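Local coordinates for Glyoxalase/bleomycin resistance protein/dioxygenase (Alicyclobacillus acidocaldarius subsp. acidocaldarius, PDB 3RRI), which probably acts as a metal-dependent dioxygenase or related enzyme of the vicinal oxygen chelate superfamily, at residues I73-K78 against L123-Y128; E109-F114 against Y127-R132. All blocks are in the same frame, centred on the assembly; numbering follows the deposited sequence.

Both contacts are built on strand 122-128. In contact 1 it runs parallel to strand 70-74; in contact 2 it runs antiparallel to strand 110-116, its hairpin partner. It is therefore an inner strand of the sheet, and the two contact centres lie only about 6 Å apart. Between them Phe125 N meets Phe113 O at 3.0 Å, and Glu124 OE2 approaches Thr112 OG1 at 2.6 Å, probably as a hydrogen bond. Tyr127 and Tyr128 serve both contacts on opposite faces of the sheet. Tyr128 OH holds an acetate, probably from the crystallisation liquor, which Arg37 of the second subunit also binds, so this polar spot lies at a subunit interface.

Contact 1 (I73-K78 against L123-Y128); sequences ITFRDK and LEFKYY. With ACT (acetate ion), chain D.
Lys126 grips the parallel strand on both flanks of Thr74: its backbone N donates to Ile73 O at 3.1 Å, and its O accepts from Phe75 N at 3.0 Å with 163° at the hydrogen. Beyond Phe75 the chain peels away and water fills in. One molecule links Phe75 O to Tyr128 N, and a second joins Arg76 O to Tyr128 O.

Two aromatic contacts carry one face. With CG of Tyr127 anti to the backbone N (chi1 168°), its ring offers one face to Lys78, whose CB makes a CH-pi contact 3.8 Å from the centroid. Arg76 O sits in the ring plane at the edge, 3.4 Å from Tyr127 CE1. Phe75 packs across the strands on Phe125, CE2 to CD1 at 3.9 Å.

Thr74 and Lys126 project from the other face. A bend at chi3 (-85°) carries Lys126 NZ to Tyr128 OH, which it meets at 2.9 Å, and that hydroxyl in turn donates to an acetate oxygen. Thr74 CG2 touches the edge of the Tyr128 ring, 3.4 Å from CD2.

Asp77 caps the start of helix 78-90, whose Phe81 lies against Phe75 and Tyr127 and whose Leu84 lies against Phe125. Strand 110-116 flanks 122-128 on its other edge, while Ile73 and Thr74 pair with an antiparallel strand of the second subunit, carrying the sheet across the interface.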
loop_
_atom_site.group_PDB
_atom_site.type_symbol
_atom_site.label_atom_id
_atom_site.label_comp_id
_atom_site.label_asym_id
_atom_site.label_seq_id
_atom_site.Cartn_x
_atom_site.Cartn_y
_atom_site.Cartn_z
ATOM N N ILE A 73 13.942 15.488 8.055
ATOM C CA ILE A 73 13.018 14.830 7.144
ATOM C C ILE A 73 12.904 15.619 5.862
ATOM O O ILE A 73 12.830 16.860 5.910
ATOM C CB ILE A 73 11.616 14.644 7.757
ATOM C CG1 ILE A 73 11.702 13.987 9.142
ATOM C CG2 ILE A 73 10.709 13.906 6.788
ATOM C CD1 ILE A 73 12.282 12.501 9.166
ATOM N N THR A 74 12.851 14.930 4.738
ATOM C CA THR A 74 12.511 15.519 3.438
ATOM C C THR A 74 11.112 15.068 3.093
ATOM O O THR A 74 10.803 13.885 3.054
ATOM C CB THR A 74 13.511 15.122 2.375
ATOM O OG1 THR A 74 14.810 15.510 2.802
ATOM C CG2 THR A 74 13.176 15.688 0.971
ATOM N N PHE A 75 10.200 16.032 2.968
ATOM C CA PHE A 75 8.809 15.727 2.786
ATOM C C PHE A 75 8.430 15.694 1.315
ATOM O O PHE A 75 8.778 16.599 0.576
ATOM C CB PHE A 75 7.925 16.805 3.458
ATOM C CG PHE A 75 8.066 16.855 4.933
ATOM C CD1 PHE A 75 7.474 15.867 5.737
ATOM C CD2 PHE A 75 8.801 17.859 5.547
ATOM C CE1 PHE A 75 7.631 15.915 7.103
ATOM C CE2 PHE A 75 8.942 17.906 6.913
ATOM C CZ PHE A 75 8.383 16.919 7.690
ATOM N N ARG A 76 7.698 14.665 0.895
ATOM C CA ARG A 76 7.224 14.594 -0.489
ATOM C C ARG A 76 6.139 15.644 -0.735
ATOM O O ARG A 76 6.092 16.246 -1.811
ATOM C CB ARG A 76 6.678 13.215 -0.888
ATOM C CG ARG A 76 6.503 13.112 -2.422
ATOM C CD ARG A 76 6.435 11.685 -2.916
ATOM N NE ARG A 76 7.589 10.861 -2.505
ATOM C CZ ARG A 76 8.496 10.305 -3.316
ATOM N NH1 ARG A 76 8.436 10.480 -4.640
ATOM N NH2 ARG A 76 9.478 9.553 -2.794
ATOM N N ASP A 77 5.271 15.808 0.240
ATOM C CA ASP A 77 4.096 16.687 0.151
ATOM C C ASP A 77 4.445 18.035 0.752
ATOM O O ASP A 77 4.688 18.147 1.931
ATOM C CB ASP A 77 2.947 16.032 0.927
ATOM C CG ASP A 77 1.590 16.741 0.762
ATOM O OD1 ASP A 77 1.540 17.914 0.281
ATOM O OD2 ASP A 77 0.571 16.085 1.135
ATOM N N LYS A 78 4.446 19.084 -0.056
ATOM C CA LYS A 78 4.740 20.385 0.491
ATOM C C LYS A 78 3.863 20.814 1.676
ATOM O O LYS A 78 4.322 21.555 2.526
ATOM C CB LYS A 78 4.629 21.465 -0.577
ATOM C CG LYS A 78 5.217 22.781 -0.101
ATOM C CD LYS A 78 5.542 23.739 -1.182
ATOM C CE LYS A 78 6.661 24.691 -0.695
ATOM N NZ LYS A 78 6.211 25.643 0.372
ATOM N N LEU A 123 18.594 20.422 13.042
ATOM C CA LEU A 123 17.529 19.728 12.348
ATOM C C LEU A 123 17.272 20.470 11.061
ATOM O O LEU A 123 16.948 21.664 11.106
ATOM C CB LEU A 123 16.262 19.729 13.168
ATOM C CG LEU A 123 16.230 18.857 14.434
ATOM C CD1 LEU A 123 17.133 19.436 15.476
ATOM C CD2 LEU A 123 14.800 18.702 14.933
ATOM N N GLU A 124 17.378 19.787 9.933
ATOM C CA GLU A 124 17.029 20.392 8.651
ATOM C C GLU A 124 15.822 19.699 8.044
ATOM O O GLU A 124 15.763 18.466 7.983
ATOM C CB GLU A 124 18.176 20.342 7.659
ATOM C CG GLU A 124 17.819 21.062 6.350
ATOM C CD GLU A 124 18.805 20.872 5.207
ATOM O OE1 GLU A 124 19.574 19.876 5.208
ATOM O OE2 GLU A 124 18.802 21.742 4.285
ATOM N N PHE A 125 14.838 20.475 7.596
ATOM C CA PHE A 125 13.679 19.953 6.901
ATOM C C PHE A 125 13.681 20.485 5.504
ATOM O O PHE A 125 14.038 21.653 5.315
ATOM C CB PHE A 125 12.390 20.281 7.652
ATOM C CG PHE A 125 12.378 19.707 9.027
ATOM C CD1 PHE A 125 12.009 18.365 9.203
ATOM C CD2 PHE A 125 12.803 20.419 10.113
ATOM C CE1 PHE A 125 12.038 17.780 10.463
ATOM C CE2 PHE A 125 12.820 19.828 11.373
ATOM C CZ PHE A 125 12.452 18.497 11.539
ATOM N N LYS A 126 13.337 19.644 4.536
ATOM C CA LYS A 126 13.472 19.982 3.136
ATOM C C LYS A 126 12.222 19.602 2.338
ATOM O O LYS A 126 11.480 18.708 2.702
ATOM C CB LYS A 126 14.665 19.244 2.491
ATOM C CG LYS A 126 16.022 19.543 3.071
ATOM C CD LYS A 126 17.167 19.020 2.176
ATOM C CE LYS A 126 17.460 17.528 2.505
ATOM N NZ LYS A 126 18.746 17.060 1.835
ATOM N N TYR A 127 12.016 20.310 1.238
ATOM C CA TYR A 127 11.066 19.943 0.227
ATOM C C TYR A 127 11.688 20.175 -1.146
ATOM O O TYR A 127 12.100 21.307 -1.449
ATOM C CB TYR A 127 9.778 20.784 0.363
ATOM C CG TYR A 127 8.880 20.656 -0.817
ATOM C CD1 TYR A 127 8.061 19.558 -0.962
ATOM C CD2 TYR A 127 8.879 21.623 -1.846
ATOM C CE1 TYR A 127 7.249 19.408 -2.024
ATOM C CE2 TYR A 127 8.067 21.461 -2.938
ATOM C CZ TYR A 127 7.265 20.344 -3.037
ATOM O OH TYR A 127 6.434 20.158 -4.125
ATOM N N TYR A 128 11.748 19.139 -1.997
ATOM C CA TYR A 128 12.310 19.223 -3.331
ATOM C C TYR A 128 11.207 19.435 -4.352
ATOM O O TYR A 128 10.174 18.764 -4.337
ATOM C CB TYR A 128 13.121 17.939 -3.703
ATOM C CG TYR A 128 14.453 17.830 -2.993
ATOM C CD1 TYR A 128 15.620 18.215 -3.617
ATOM C CD2 TYR A 128 14.524 17.320 -1.696
ATOM C CE1 TYR A 128 16.843 18.129 -2.974
ATOM C CE2 TYR A 128 15.751 17.216 -1.022
ATOM C CZ TYR A 128 16.911 17.602 -1.672
ATOM O OH TYR A 128 18.105 17.486 -0.989
HETATM C C ACT D . 21.482 17.838 -1.270
HETATM O O ACT D . 20.475 18.144 -1.986
HETATM O OXT ACT D . 21.277 17.397 -0.106
HETATM C CH3 ACT D . 22.872 17.979 -1.803
HETATM O O HOH W 1 10.735 16.570 -1.305
HETATM O O HOH W 2 8.899 16.632 -3.495
HETATM O O HOH W 3 3.727 18.818 -2.835
#

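Contact 2 (E109-F114 against Y127-R132); sequences EHETFF and YYFDDR. With ACT (acetate ion), chain D.
Glu109 O takes two donors where the hairpin of strands 110-116 and 122-128 opens: a water at 2.7 Å, which also accepts from Asp130 N, and Phe129 N in a weak bond of 3.3 Å. One step inward, Glu111 and Tyr127 form an antiparallel hydrogen-bonded pair. Glu111 N donates to Tyr127 O at 2.9 Å, and Tyr127 N returns the bond to Glu111 O at 3.0 Å.

The Phe129 ring reaches across to the start of the partner strand, 110-116. Its CZ presses on Glu111 CG at 3.5 Å, and its CD2 and CE2 lie along Glu109 CG. The Glu109 carboxylate reaches on to Arg101 and Gly105. After Phe129, Asp130 OD1 accepts from Arg132 N in an Asx turn, and Asp131 and Arg132 meet the third subunit.

His110 and Tyr128 are a non-hydrogen-bonded pair whose side chains lie alongside and point the same way. His110 CB sits over the tyrosine ring, 3.7 Å from its centroid. Its CG, set between the backbone N and the carbonyl carbon (chi1 47°), turns the imidazole alongside the Tyr128 ring, the two planes 35° apart. Glu108 O bonds His110 ND1, and His110 CE1 stands 3.4 Å from acetate O.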
loop_
_atom_site.group_PDB
_atom_site.type_symbol
_atom_site.label_atom_id
_atom_site.label_comp_id
_atom_site.label_asym_id
_atom_site.label_seq_id
_atom_site.Cartn_x
_atom_site.Cartn_y
_atom_site.Cartn_z
ATOM N N GLU A 109 16.808 21.986 -6.813
ATOM C CA GLU A 109 16.373 23.008 -5.900
ATOM C C GLU A 109 15.444 22.476 -4.822
ATOM O O GLU A 109 14.504 21.720 -5.105
ATOM C CB GLU A 109 15.592 24.106 -6.652
ATOM C CG GLU A 109 15.156 25.239 -5.709
ATOM C CD GLU A 109 14.774 26.532 -6.406
ATOM O OE1 GLU A 109 14.684 26.560 -7.649
ATOM O OE2 GLU A 109 14.574 27.529 -5.671
ATOM N N HIS A 110 15.670 22.916 -3.585
ATOM C CA HIS A 110 14.752 22.572 -2.507
ATOM C C HIS A 110 14.567 23.724 -1.507
ATOM O O HIS A 110 15.503 24.510 -1.316
ATOM C CB HIS A 110 15.255 21.319 -1.777
ATOM C CG HIS A 110 16.714 21.341 -1.414
ATOM N ND1 HIS A 110 17.722 21.062 -2.318
ATOM C CD2 HIS A 110 17.327 21.518 -0.218
ATOM C CE1 HIS A 110 18.890 21.094 -1.699
ATOM N NE2 HIS A 110 18.675 21.346 -0.417
ATOM N N GLU A 111 13.365 23.829 -0.912
ATOM C CA GLU A 111 13.138 24.714 0.223
ATOM C C GLU A 111 13.692 24.044 1.446
ATOM O O GLU A 111 13.603 22.815 1.570
ATOM C CB GLU A 111 11.656 25.013 0.418
ATOM C CG GLU A 111 10.955 25.714 -0.760
ATOM C CD GLU A 111 9.787 26.635 -0.365
ATOM O OE1 GLU A 111 9.120 27.148 -1.280
ATOM O OE2 GLU A 111 9.528 26.871 0.825
ATOM N N THR A 112 14.221 24.835 2.380
ATOM C CA THR A 112 14.878 24.300 3.560
ATOM C C THR A 112 14.680 25.260 4.739
ATOM O O THR A 112 14.604 26.484 4.540
ATOM C CB THR A 112 16.383 24.161 3.284
ATOM O OG1 THR A 112 17.055 23.671 4.433
ATOM C CG2 THR A 112 16.964 25.517 2.964
ATOM N N PHE A 113 14.555 24.736 5.950
ATOM C CA PHE A 113 14.776 25.527 7.161
ATOM C C PHE A 113 15.484 24.650 8.182
ATOM O O PHE A 113 15.382 23.422 8.100
ATOM C CB PHE A 113 13.494 26.139 7.737
ATOM C CG PHE A 113 12.431 25.141 8.115
ATOM C CD1 PHE A 113 12.315 24.670 9.415
ATOM C CD2 PHE A 113 11.499 24.707 7.182
ATOM C CE1 PHE A 113 11.294 23.818 9.765
ATOM C CE2 PHE A 113 10.505 23.812 7.541
ATOM C CZ PHE A 113 10.416 23.380 8.829
ATOM N N PHE A 114 16.263 25.268 9.057
ATOM C CA PHE A 114 16.979 24.557 10.113
ATOM C C PHE A 114 16.478 24.999 11.475
ATOM O O PHE A 114 16.448 26.208 11.767
ATOM C CB PHE A 114 18.458 24.882 10.083
ATOM C CG PHE A 114 19.243 24.232 8.984
ATOM C CD1 PHE A 114 20.148 23.221 9.290
ATOM C CD2 PHE A 114 19.145 24.648 7.682
ATOM C CE1 PHE A 114 20.927 22.631 8.296
ATOM C CE2 PHE A 114 19.898 24.037 6.675
ATOM C CZ PHE A 114 20.803 23.031 6.994
ATOM N N TYR A 127 12.016 20.310 1.238
ATOM C CA TYR A 127 11.066 19.943 0.227
ATOM C C TYR A 127 11.688 20.175 -1.146
ATOM O O TYR A 127 12.100 21.307 -1.449
ATOM C CB TYR A 127 9.778 20.784 0.363
ATOM C CG TYR A 127 8.880 20.656 -0.817
ATOM C CD1 TYR A 127 8.061 19.558 -0.962
ATOM C CD2 TYR A 127 8.879 21.623 -1.846
ATOM C CE1 TYR A 127 7.249 19.408 -2.024
ATOM C CE2 TYR A 127 8.067 21.461 -2.938
ATOM C CZ TYR A 127 7.265 20.344 -3.037
ATOM O OH TYR A 127 6.434 20.158 -4.125
ATOM N N TYR A 128 11.748 19.139 -1.997
ATOM C CA TYR A 128 12.310 19.223 -3.331
ATOM C C TYR A 128 11.207 19.435 -4.352
ATOM O O TYR A 128 10.174 18.764 -4.337
ATOM C CB TYR A 128 13.121 17.939 -3.703
ATOM C CG TYR A 128 14.453 17.830 -2.993
ATOM C CD1 TYR A 128 15.620 18.215 -3.617
ATOM C CD2 TYR A 128 14.524 17.320 -1.696
ATOM C CE1 TYR A 128 16.843 18.129 -2.974
ATOM C CE2 TYR A 128 15.751 17.216 -1.022
ATOM C CZ TYR A 128 16.911 17.602 -1.672
ATOM O OH TYR A 128 18.105 17.486 -0.989
ATOM N N PHE A 129 11.462 20.358 -5.286
ATOM C CA PHE A 129 10.522 20.676 -6.352
ATOM C C PHE A 129 10.350 19.533 -7.364
ATOM O O PHE A 129 9.258 19.313 -7.901
ATOM C CB PHE A 129 10.916 22.020 -6.986
ATOM C CG PHE A 129 10.747 23.172 -6.037
ATOM C CD1 PHE A 129 9.492 23.676 -5.792
ATOM C CD2 PHE A 129 11.811 23.662 -5.302
ATOM C CE1 PHE A 129 9.307 24.708 -4.871
ATOM C CE2 PHE A 129 11.631 24.681 -4.361
ATOM C CZ PHE A 129 10.378 25.202 -4.162
ATOM N N ASP A 130 11.416 18.742 -7.543
ATOM C CA ASP A 130 11.369 17.491 -8.327
ATOM C C ASP A 130 11.658 16.373 -7.331
ATOM O O ASP A 130 12.760 16.287 -6.780
ATOM C CB ASP A 130 12.382 17.543 -9.461
ATOM C CG ASP A 130 12.408 16.279 -10.312
ATOM O OD1 ASP A 130 11.980 15.233 -9.802
ATOM O OD2 ASP A 130 12.842 16.358 -11.477
ATOM N N ASP A 131 10.630 15.549 -7.085
ATOM C CA ASP A 131 10.751 14.451 -6.087
ATOM C C ASP A 131 11.817 13.414 -6.353
ATOM O O ASP A 131 12.283 12.784 -5.399
ATOM C CB ASP A 131 9.394 13.799 -5.710
ATOM C CG ASP A 131 8.695 13.078 -6.856
ATOM O OD1 ASP A 131 9.256 12.935 -7.951
ATOM O OD2 ASP A 131 7.535 12.634 -6.620
ATOM N N ARG A 132 12.269 13.256 -7.587
ATOM C CA ARG A 132 13.425 12.412 -7.854
ATOM C C ARG A 132 14.702 12.901 -7.194
ATOM O O ARG A 132 15.630 12.090 -6.968
ATOM C CB ARG A 132 13.651 12.219 -9.346
ATOM C CG ARG A 132 12.679 11.239 -9.950
ATOM C CD ARG A 132 12.888 11.063 -11.433
ATOM N NE ARG A 132 14.133 10.359 -11.763
ATOM C CZ ARG A 132 15.123 10.804 -12.553
ATOM N NH1 ARG A 132 15.093 11.999 -13.145
ATOM N NH2 ARG A 132 16.168 10.034 -12.764
HETATM C C ACT D . 21.482 17.838 -1.270
HETATM O O ACT D . 20.475 18.144 -1.986
HETATM O OXT ACT D . 21.277 17.397 -0.106
HETATM C CH3 ACT D . 22.872 17.979 -1.803
HETATM O O HOH W 4 14.207 19.489 -6.680
#